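Local coordinates for tail spike protein gp49 (PDB 4RU4) that probably cleaves the O-specific polysaccharide of the Pseudomonas host as a lyase of the phage tailspike, degrading envelope components during virus entry, at residues Ser131-Phe136 with Gly178-Ile183; Ser138-Val143 with Arg174-Asn179; Phe422-Gly427 with Ser457-Asp462. All coordinates share one frame; numbering follows the deposited sequence. Where two conformers were deposited one is given.

Contact 1 of 3, residues Ser131-Phe136 with Gly178-Ile183; sequences SLTIDF and GNTVTI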
loop_
_atom_site.group_PDB
_atom_site.type_symbol
_atom_site.label_atom_id
_atom_site.label_comp_id
_atom_site.label_asym_id
_atom_site.label_seq_id
_atom_site.Cartn_x
_atom_site.Cartn_y
_atom_site.Cartn_z
ATOM N N SER B 131 -16.453 -2.997 -23.932
ATOM C CA SER B 131 -17.671 -2.268 -24.250
ATOM C C SER B 131 -18.374 -1.813 -22.979
ATOM O O SER B 131 -18.168 -2.388 -21.896
ATOM C CB SER B 131 -18.631 -3.128 -25.070
ATOM O OG SER B 131 -19.799 -2.389 -25.444
ATOM N N LEU B 132 -19.199 -0.774 -23.109
ATOM C CA LEU B 132 -20.052 -0.353 -22.007
ATOM C C LEU B 132 -21.491 -0.240 -22.474
ATOM O O LEU B 132 -22.287 0.490 -21.882
ATOM C CB LEU B 132 -19.587 0.964 -21.376
ATOM C CG LEU B 132 -18.278 0.861 -20.600
ATOM C CD1 LEU B 132 -17.141 1.272 -21.530
ATOM C CD2 LEU B 132 -18.266 1.684 -19.310
ATOM N N THR B 133 -21.817 -0.972 -23.538
ATOM C CA THR B 133 -23.166 -0.951 -24.098
ATOM C C THR B 133 -23.676 -2.351 -24.423
ATOM O O THR B 133 -23.012 -3.129 -25.109
ATOM C CB THR B 133 -23.218 -0.116 -25.385
ATOM O OG1 THR B 133 -22.657 1.174 -25.124
ATOM C CG2 THR B 133 -24.660 0.046 -25.851
ATOM N N ILE B 134 -24.879 -2.646 -23.946
ATOM C CA ILE B 134 -25.477 -3.951 -24.107
ATOM C C ILE B 134 -26.838 -3.794 -24.778
ATOM O O ILE B 134 -27.668 -2.985 -24.332
ATOM C CB ILE B 134 -25.728 -4.616 -22.711
ATOM C CG1 ILE B 134 -24.442 -4.680 -21.884
ATOM C CG2 ILE B 134 -26.325 -5.994 -22.880
ATOM C CD1 ILE B 134 -23.345 -5.522 -22.503
ATOM N N ASP B 135 -27.061 -4.585 -25.828
ATOM C CA ASP B 135 -28.306 -4.560 -26.590
ATOM C C ASP B 135 -29.168 -5.798 -26.314
ATOM O O ASP B 135 -28.832 -6.907 -26.745
ATOM C CB ASP B 135 -28.008 -4.485 -28.099
ATOM C CG ASP B 135 -27.304 -3.201 -28.494
ATOM O OD1 ASP B 135 -27.588 -2.143 -27.882
ATOM O OD2 ASP B 135 -26.459 -3.251 -29.418
ATOM N N PHE B 136 -30.288 -5.594 -25.618
ATOM C CA PHE B 136 -31.189 -6.674 -25.257
ATOM C C PHE B 136 -32.188 -6.950 -26.367
ATOM O O PHE B 136 -32.603 -6.033 -27.087
ATOM C CB PHE B 136 -31.926 -6.324 -23.965
ATOM C CG PHE B 136 -31.085 -6.518 -22.729
ATOM C CD1 PHE B 136 -30.283 -5.492 -22.250
ATOM C CD2 PHE B 136 -31.092 -7.727 -22.059
ATOM C CE1 PHE B 136 -29.508 -5.665 -21.098
ATOM C CE2 PHE B 136 -30.310 -7.914 -20.913
ATOM C CZ PHE B 136 -29.503 -6.869 -20.450
ATOM N N GLY B 178 -34.807 2.354 -24.410
ATOM C CA GLY B 178 -35.366 1.298 -25.239
ATOM C C GLY B 178 -34.770 -0.042 -24.839
ATOM O O GLY B 178 -34.769 -0.392 -23.661
ATOM N N ASN B 179 -34.237 -0.779 -25.804
ATOM C CA ASN B 179 -33.615 -2.066 -25.508
ATOM C C ASN B 179 -32.125 -1.984 -25.192
ATOM O O ASN B 179 -31.476 -2.999 -24.935
ATOM C CB ASN B 179 -33.843 -3.037 -26.659
ATOM C CG ASN B 179 -35.267 -3.472 -26.747
ATOM O OD1 ASN B 179 -36.024 -3.302 -25.795
ATOM N ND2 ASN B 179 -35.653 -4.039 -27.884
ATOM N N THR B 180 -31.596 -0.770 -25.213
ATOM C CA THR B 180 -30.175 -0.548 -25.010
ATOM C C THR B 180 -29.862 -0.209 -23.562
ATOM O O THR B 180 -30.391 0.759 -23.014
ATOM C CB THR B 180 -29.698 0.613 -25.872
ATOM O OG1 THR B 180 -29.977 0.320 -27.246
ATOM C CG2 THR B 180 -28.195 0.833 -25.682
ATOM N N VAL B 181 -28.973 -0.990 -22.961
ATOM C CA VAL B 181 -28.563 -0.771 -21.581
ATOM C C VAL B 181 -27.065 -0.418 -21.509
ATOM O O VAL B 181 -26.188 -1.186 -21.934
ATOM C CB VAL B 181 -28.875 -2.017 -20.739
ATOM C CG1 VAL B 181 -28.318 -1.878 -19.318
ATOM C CG2 VAL B 181 -30.383 -2.271 -20.730
ATOM N N THR B 182 -26.762 0.762 -20.994
ATOM C CA THR B 182 -25.367 1.131 -20.835
ATOM C C THR B 182 -24.944 0.763 -19.410
ATOM O O THR B 182 -25.773 0.684 -18.508
ATOM C CB THR B 182 -25.099 2.639 -21.134
ATOM O OG1 THR B 182 -25.973 3.473 -20.351
ATOM C CG2 THR B 182 -25.303 2.954 -22.643
ATOM N N ILE B 183 -23.654 0.531 -19.207
ATOM C CA ILE B 183 -23.204 0.012 -17.915
ATOM C C ILE B 183 -22.091 0.883 -17.364
ATOM O O ILE B 183 -21.482 1.684 -18.108
ATOM C CB ILE B 183 -22.744 -1.456 -18.034
ATOM C CG1 ILE B 183 -21.540 -1.574 -18.994
ATOM C CG2 ILE B 183 -23.927 -2.338 -18.472
ATOM C CD1 ILE B 183 -21.150 -3.006 -19.352
HETATM O O HOH W 1 -30.849 -1.934 -28.865
#
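I134 and V181 form the hydrogen-bonded pair at the middle of two short antiparallel strands, 133-135 and 180-183, and four backbone bonds tie the segments together. V181 N gives to I134 O at 2.8 Å, while I134 N returns a bond to V181 O. Flanking this pair, F136 N bonds to N179 O at 2.9 Å, and I183 N bonds to L132 O from above the carbonyl plane, 40° out of it. L132 O also takes a CA-H...O contact from T182 CA.

Within the Ig-like region of the tailspike, the two strands form part of an antiparallel sheet, with strand 168-177 on the other side of 180-183. The T133-T182 and D135-T180 pairs between them are non-hydrogen-bonded.

Apolar contacts gather on the face of I134 and V181. The F136 ring meets V181 CG2 obliquely, CE1 to CG2 being 3.5 Å, and N179 O lies in the ring plane at its edge. With V181 CG1 anti to the backbone N (chi1 174°), CG2 is left beside the N and meets the ring. I183 CG2 passes I134 CG1 at 4.2 Å, and I124 adds to the cover of I134 and F136. At the end of the pairing, next to the start of strand 133-135, I183 CG1, wedged between its backbone N and carbonyl carbon (chi1 62°), packs against L132 CB; L132 also packs on I322 of a second subunit.

The other face carries threonines and an aspartate. Methyls T133 CG2 and T180 CG2 meet at 3.6 Å. D135 and T180 run side by side, and one water joins them, 2.9 Å from T180 OG1 and held only weakly by D135 OD1.

Contact 2 of 3, residues Ser138-Val143 with Arg174-Asn179; sequences STPNLV and RAVSGN
V176 and L142 meet where the end of strand 168-177 faces the loop 138-143. Strands 168-177 and 180-183 are consecutive and antiparallel, a beta hairpin whose turn at G178-N179 the loop packs against. R174 and A175 both face T182, a classic beta bulge, and R174 reaches outward to a salt bridge with D321 of a second subunit. V176 is the first residue to touch the loop. Its CB points toward the loop, and CG2, beside the backbone N and anti to the carbonyl carbon, rests 3.3 Å from L142 O and 4.3 Å from L142 CB. Its other methyl, CG1, which is anti to the backbone N (chi1 -177°), approaches P140 CG at 4.4 Å.

At G178, whose phi is positive, the chain turns, and its carbonyl O lies 3.9 Å from P140 CD. N179 follows, and its side chain crosses that of T139 at about a right angle. N179 OD1 comes 3.1 Å from T139 N, but the angle is too poor for a hydrogen bond. OD1 also lies 3.2 Å from S138 C, and N179 ND2 is 3.7 Å from S138 CA.

The loop itself bends at N141, the centre of an inverse gamma turn closed by a weak L142 N to P140 O bond. It links strand 133-135 to strand 147-151, with L142 also resting on L121 and F136, while P140 and V176 share V181 of the adjoining strand 180-183.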
loop_
_atom_site.group_PDB
_atom_site.type_symbol
_atom_site.label_atom_id
_atom_site.label_comp_id
_atom_site.label_asym_id
_atom_site.label_seq_id
_atom_site.Cartn_x
_atom_site.Cartn_y
_atom_site.Cartn_z
ATOM N N SER B 138 -35.238 -7.643 -26.210
ATOM C CA SER B 138 -36.559 -7.061 -25.970
ATOM C C SER B 138 -36.480 -6.257 -24.680
ATOM O O SER B 138 -35.435 -6.268 -24.024
ATOM C CB SER B 138 -37.631 -8.156 -25.873
ATOM O OG SER B 138 -37.446 -8.972 -24.727
ATOM N N THR B 139 -37.559 -5.569 -24.310
ATOM C CA THR B 139 -37.500 -4.624 -23.177
ATOM C C THR B 139 -37.019 -5.248 -21.858
ATOM O O THR B 139 -37.686 -6.130 -21.333
ATOM C CB THR B 139 -38.909 -4.042 -22.879
ATOM O OG1 THR B 139 -39.421 -3.396 -24.045
ATOM C CG2 THR B 139 -38.841 -3.041 -21.730
ATOM N N PRO B 140 -35.867 -4.788 -21.313
ATOM C CA PRO B 140 -35.377 -5.381 -20.062
ATOM C C PRO B 140 -35.927 -4.698 -18.822
ATOM O O PRO B 140 -36.049 -3.472 -18.807
ATOM C CB PRO B 140 -33.866 -5.143 -20.136
ATOM C CG PRO B 140 -33.732 -3.881 -20.927
ATOM C CD PRO B 140 -34.859 -3.914 -21.938
ATOM N N ASN B 141 -36.230 -5.477 -17.784
ATOM C CA ASN B 141 -36.718 -4.896 -16.540
ATOM C C ASN B 141 -35.546 -4.416 -15.674
ATOM O O ASN B 141 -35.235 -5.016 -14.634
ATOM C CB ASN B 141 -37.601 -5.884 -15.766
ATOM C CG ASN B 141 -38.219 -5.257 -14.532
ATOM O OD1 ASN B 141 -38.524 -4.074 -14.526
ATOM N ND2 ASN B 141 -38.356 -6.038 -13.458
ATOM N N LEU B 142 -34.905 -3.333 -16.126
ATOM C CA LEU B 142 -33.706 -2.784 -15.484
ATOM C C LEU B 142 -33.797 -1.261 -15.371
ATOM O O LEU B 142 -34.334 -0.613 -16.267
ATOM C CB LEU B 142 -32.465 -3.151 -16.307
ATOM C CG LEU B 142 -32.107 -4.635 -16.377
ATOM C CD1 LEU B 142 -30.994 -4.853 -17.383
ATOM C CD2 LEU B 142 -31.668 -5.122 -14.986
ATOM N N VAL B 143 -33.295 -0.708 -14.267
ATOM C CA VAL B 143 -33.077 0.737 -14.130
ATOM C C VAL B 143 -31.659 0.999 -13.622
ATOM O O VAL B 143 -30.954 0.061 -13.201
ATOM C CB VAL B 143 -34.085 1.417 -13.152
ATOM C CG1 VAL B 143 -35.504 1.333 -13.684
ATOM C CG2 VAL B 143 -33.992 0.818 -11.739
ATOM N N ARG B 174 -25.986 1.687 -15.956
ATOM C CA ARG B 174 -25.852 3.126 -15.975
ATOM C C ARG B 174 -27.142 3.804 -16.417
ATOM O O ARG B 174 -27.616 4.731 -15.761
ATOM C CB ARG B 174 -24.734 3.558 -16.930
ATOM C CG ARG B 174 -24.415 5.030 -16.800
ATOM C CD ARG B 174 -23.187 5.400 -17.617
ATOM N NE ARG B 174 -23.509 5.677 -19.005
ATOM C CZ ARG B 174 -22.921 5.103 -20.052
ATOM N NH1 ARG B 174 -21.964 4.175 -19.894
ATOM N NH2 ARG B 174 -23.303 5.462 -21.274
ATOM N N ALA B 175 -27.679 3.378 -17.559
ATOM C CA ALA B 175 -28.930 3.942 -18.056
ATOM C C ALA B 175 -29.570 2.952 -19.013
ATOM O O ALA B 175 -28.925 2.026 -19.485
ATOM C CB ALA B 175 -28.696 5.286 -18.751
ATOM N N VAL B 176 -30.860 3.143 -19.261
ATOM C CA VAL B 176 -31.618 2.265 -20.147
ATOM C C VAL B 176 -32.342 3.176 -21.133
ATOM O O VAL B 176 -32.984 4.152 -20.733
ATOM C CB VAL B 176 -32.685 1.474 -19.354
ATOM C CG1 VAL B 176 -33.432 0.491 -20.264
ATOM C CG2 VAL B 176 -32.048 0.758 -18.161
ATOM N N SER B 177 -32.225 2.877 -22.413
ATOM C CA SER B 177 -32.992 3.604 -23.404
ATOM C C SER B 177 -33.501 2.583 -24.392
ATOM O O SER B 177 -32.711 1.993 -25.118
ATOM C CB SER B 177 -32.106 4.614 -24.128
ATOM O OG SER B 177 -32.890 5.375 -25.032
ATOM N N GLY B 178 -34.807 2.354 -24.410
ATOM C CA GLY B 178 -35.366 1.298 -25.239
ATOM C C GLY B 178 -34.770 -0.042 -24.839
ATOM O O GLY B 178 -34.769 -0.392 -23.661
ATOM N N ASN B 179 -34.237 -0.779 -25.804
ATOM C CA ASN B 179 -33.615 -2.066 -25.508
ATOM C C ASN B 179 -32.125 -1.984 -25.192
ATOM O O ASN B 179 -31.476 -2.999 -24.935
ATOM C CB ASN B 179 -33.843 -3.037 -26.659
ATOM C CG ASN B 179 -35.267 -3.472 -26.747
ATOM O OD1 ASN B 179 -36.024 -3.302 -25.795
ATOM N ND2 ASN B 179 -35.653 -4.039 -27.884
#

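Contact 3 of 3, residues Phe422-Gly427 with Ser457-Asp462; sequences FLIQGG and SGQAID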
loop_
_atom_site.group_PDB
_atom_site.type_symbol
_atom_site.label_atom_id
_atom_site.label_comp_id
_atom_site.label_asym_id
_atom_site.label_seq_id
_atom_site.Cartn_x
_atom_site.Cartn_y
_atom_site.Cartn_z
ATOM N N PHE B 422 5.460 -12.629 -15.539
ATOM C CA PHE B 422 5.673 -12.823 -14.113
ATOM C C PHE B 422 6.627 -11.753 -13.631
ATOM O O PHE B 422 7.779 -11.677 -14.100
ATOM C CB PHE B 422 6.231 -14.234 -13.853
ATOM C CG PHE B 422 5.246 -15.309 -14.174
ATOM C CD1 PHE B 422 4.213 -15.585 -13.287
ATOM C CD2 PHE B 422 5.282 -15.983 -15.389
ATOM C CE1 PHE B 422 3.267 -16.534 -13.589
ATOM C CE2 PHE B 422 4.345 -16.965 -15.667
ATOM C CZ PHE B 422 3.334 -17.219 -14.771
ATOM N N LEU B 423 6.142 -10.917 -12.716
ATOM C CA LEU B 423 6.885 -9.722 -12.295
ATOM C C LEU B 423 7.196 -9.769 -10.824
ATOM O O LEU B 423 6.272 -9.893 -10.010
ATOM C CB LEU B 423 6.047 -8.451 -12.534
ATOM C CG LEU B 423 5.367 -8.348 -13.906
ATOM C CD1 LEU B 423 4.507 -7.101 -14.019
ATOM C CD2 LEU B 423 6.382 -8.429 -15.053
ATOM N N ILE B 424 8.469 -9.596 -10.474
ATOM C CA ILE B 424 8.860 -9.495 -9.077
ATOM C C ILE B 424 9.543 -8.154 -8.970
ATOM O O ILE B 424 10.590 -7.922 -9.595
ATOM C CB ILE B 424 9.813 -10.625 -8.623
ATOM C CG1 ILE B 424 9.112 -11.986 -8.607
ATOM C CG2 ILE B 424 10.351 -10.335 -7.213
ATOM C CD1 ILE B 424 9.000 -12.629 -9.986
ATOM N N GLN B 425 8.925 -7.241 -8.228
ATOM C CA GLN B 425 9.412 -5.867 -8.186
ATOM C C GLN B 425 9.701 -5.419 -6.762
ATOM O O GLN B 425 8.796 -5.245 -5.936
ATOM C CB GLN B 425 8.439 -4.889 -8.846
ATOM C CG GLN B 425 8.100 -5.206 -10.320
ATOM C CD GLN B 425 7.224 -4.117 -10.940
ATOM O OE1 GLN B 425 6.742 -3.238 -10.230
ATOM N NE2 GLN B 425 7.014 -4.172 -12.252
ATOM N N GLY B 426 10.973 -5.197 -6.494
ATOM C CA GLY B 426 11.378 -4.633 -5.224
ATOM C C GLY B 426 11.120 -5.587 -4.070
ATOM O O GLY B 426 11.055 -6.819 -4.240
ATOM N N GLY B 427 10.993 -5.012 -2.882
ATOM C CA GLY B 427 10.804 -5.798 -1.681
ATOM C C GLY B 427 12.041 -6.596 -1.301
ATOM O O GLY B 427 13.173 -6.259 -1.675
ATOM N N SER B 457 13.306 -7.915 -10.556
ATOM C CA SER B 457 13.826 -6.544 -10.589
ATOM C C SER B 457 13.793 -5.813 -9.238
ATOM O O SER B 457 12.716 -5.568 -8.696
ATOM C CB SER B 457 12.940 -5.770 -11.588
ATOM O OG SER B 457 13.255 -4.396 -11.676
ATOM N N GLY B 458 14.952 -5.445 -8.694
ATOM C CA GLY B 458 14.990 -4.560 -7.523
ATOM C C GLY B 458 14.937 -5.207 -6.142
ATOM O O GLY B 458 15.029 -4.519 -5.118
ATOM N N GLN B 459 14.771 -6.523 -6.083
ATOM C CA GLN B 459 14.604 -7.209 -4.781
ATOM C C GLN B 459 15.912 -7.309 -3.981
ATOM O O GLN B 459 16.970 -7.590 -4.536
ATOM C CB GLN B 459 14.077 -8.612 -5.020
ATOM C CG GLN B 459 13.698 -9.416 -3.786
ATOM C CD GLN B 459 13.284 -10.806 -4.201
ATOM O OE1 GLN B 459 14.118 -11.613 -4.622
ATOM N NE2 GLN B 459 11.996 -11.085 -4.125
ATOM N N ALA B 460 15.825 -7.098 -2.672
ATOM C CA ALA B 460 16.966 -7.328 -1.773
ATOM C C ALA B 460 16.899 -8.759 -1.211
ATOM O O ALA B 460 15.947 -9.123 -0.549
ATOM C CB ALA B 460 16.929 -6.318 -0.649
ATOM N N ILE B 461 17.911 -9.563 -1.495
ATOM C CA ILE B 461 17.905 -10.978 -1.150
ATOM C C ILE B 461 18.861 -11.241 0.016
ATOM O O ILE B 461 19.945 -10.651 0.101
ATOM C CB ILE B 461 18.302 -11.794 -2.395
ATOM C CG1 ILE B 461 17.285 -11.518 -3.519
ATOM C CG2 ILE B 461 18.439 -13.280 -2.085
ATOM C CD1 ILE B 461 17.858 -11.717 -4.945
ATOM N N ASP B 462 18.449 -12.111 0.926
ATOM C CA ASP B 462 19.280 -12.454 2.070
ATOM C C ASP B 462 19.334 -13.978 2.163
ATOM O O ASP B 462 18.383 -14.587 2.639
ATOM C CB ASP B 462 18.635 -11.856 3.325
ATOM C CG ASP B 462 19.453 -12.079 4.583
ATOM O OD1 ASP B 462 20.368 -12.910 4.598
ATOM O OD2 ASP B 462 19.184 -11.400 5.582
#
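Parallel coiling of the pectin lyase-like beta-helix sets strand 420-425 beside strand 452-463 of the next coil; their parallel pairing is interrupted here and resumes at A460. Q425 and S457 make a parallel bridge. S457 N bonds to I424 O at 2.9 Å, and G426 N bonds to S457 O at 2.8 Å. Q425 CA adds a CA-H...O contact to that same S457 O, which therefore has two partners here.

Past the bridge both chains turn through glycines with positive phi, G426 and G427 on one side and G458 on the other. The next bond runs from A460 N to G427 O, 3.0 Å long and nearly straight at 174°. Between these bonds Q459 packs along G426, its CB 3.6 Å from G426 O; its CG, anti to the backbone N (chi1 -173°), carries the extended chain on toward I424. The amide end crosses I424 obliquely, Q459 NE2 meeting I424 CG2 at 3.6 Å, while OE1 is hydrogen-bonded to Y456 OH.

S457 OG is hydrogen-bonded to E487 OE2, in the following strand 484-487, and Q425 NE2 is hydrogen-bonded to Q455 OE1. Q425 OE1 accepts from G427 N of a second subunit. Strand 380-385 lies on the other side of strand 420-425, with L383 against Q425, and I403 of strand 403-405 covers I424.

In the fold
Contacts 1 and 2 belong to one small beta domain and share G178 and N179, their centres 7 Å apart; strand 180-183 pairs with 133-135 in contact 1 and with 168-177, which contact 2 uses. Contact 3 lies in the beta-helix, its nearest atoms about 24 Å from contact 1. It is the buried one, whereas the other two are partly buried. Chemistry follows place: contacts 1 and 3 are bound by backbone hydrogen bonds, antiparallel in the first and parallel in the third, while contact 2 rests on van der Waals packing of a loop. A second subunit touches contact 1 at L132 and contact 2 at R174, outside its packing; neighbouring subunits meet contact 3 more extensively.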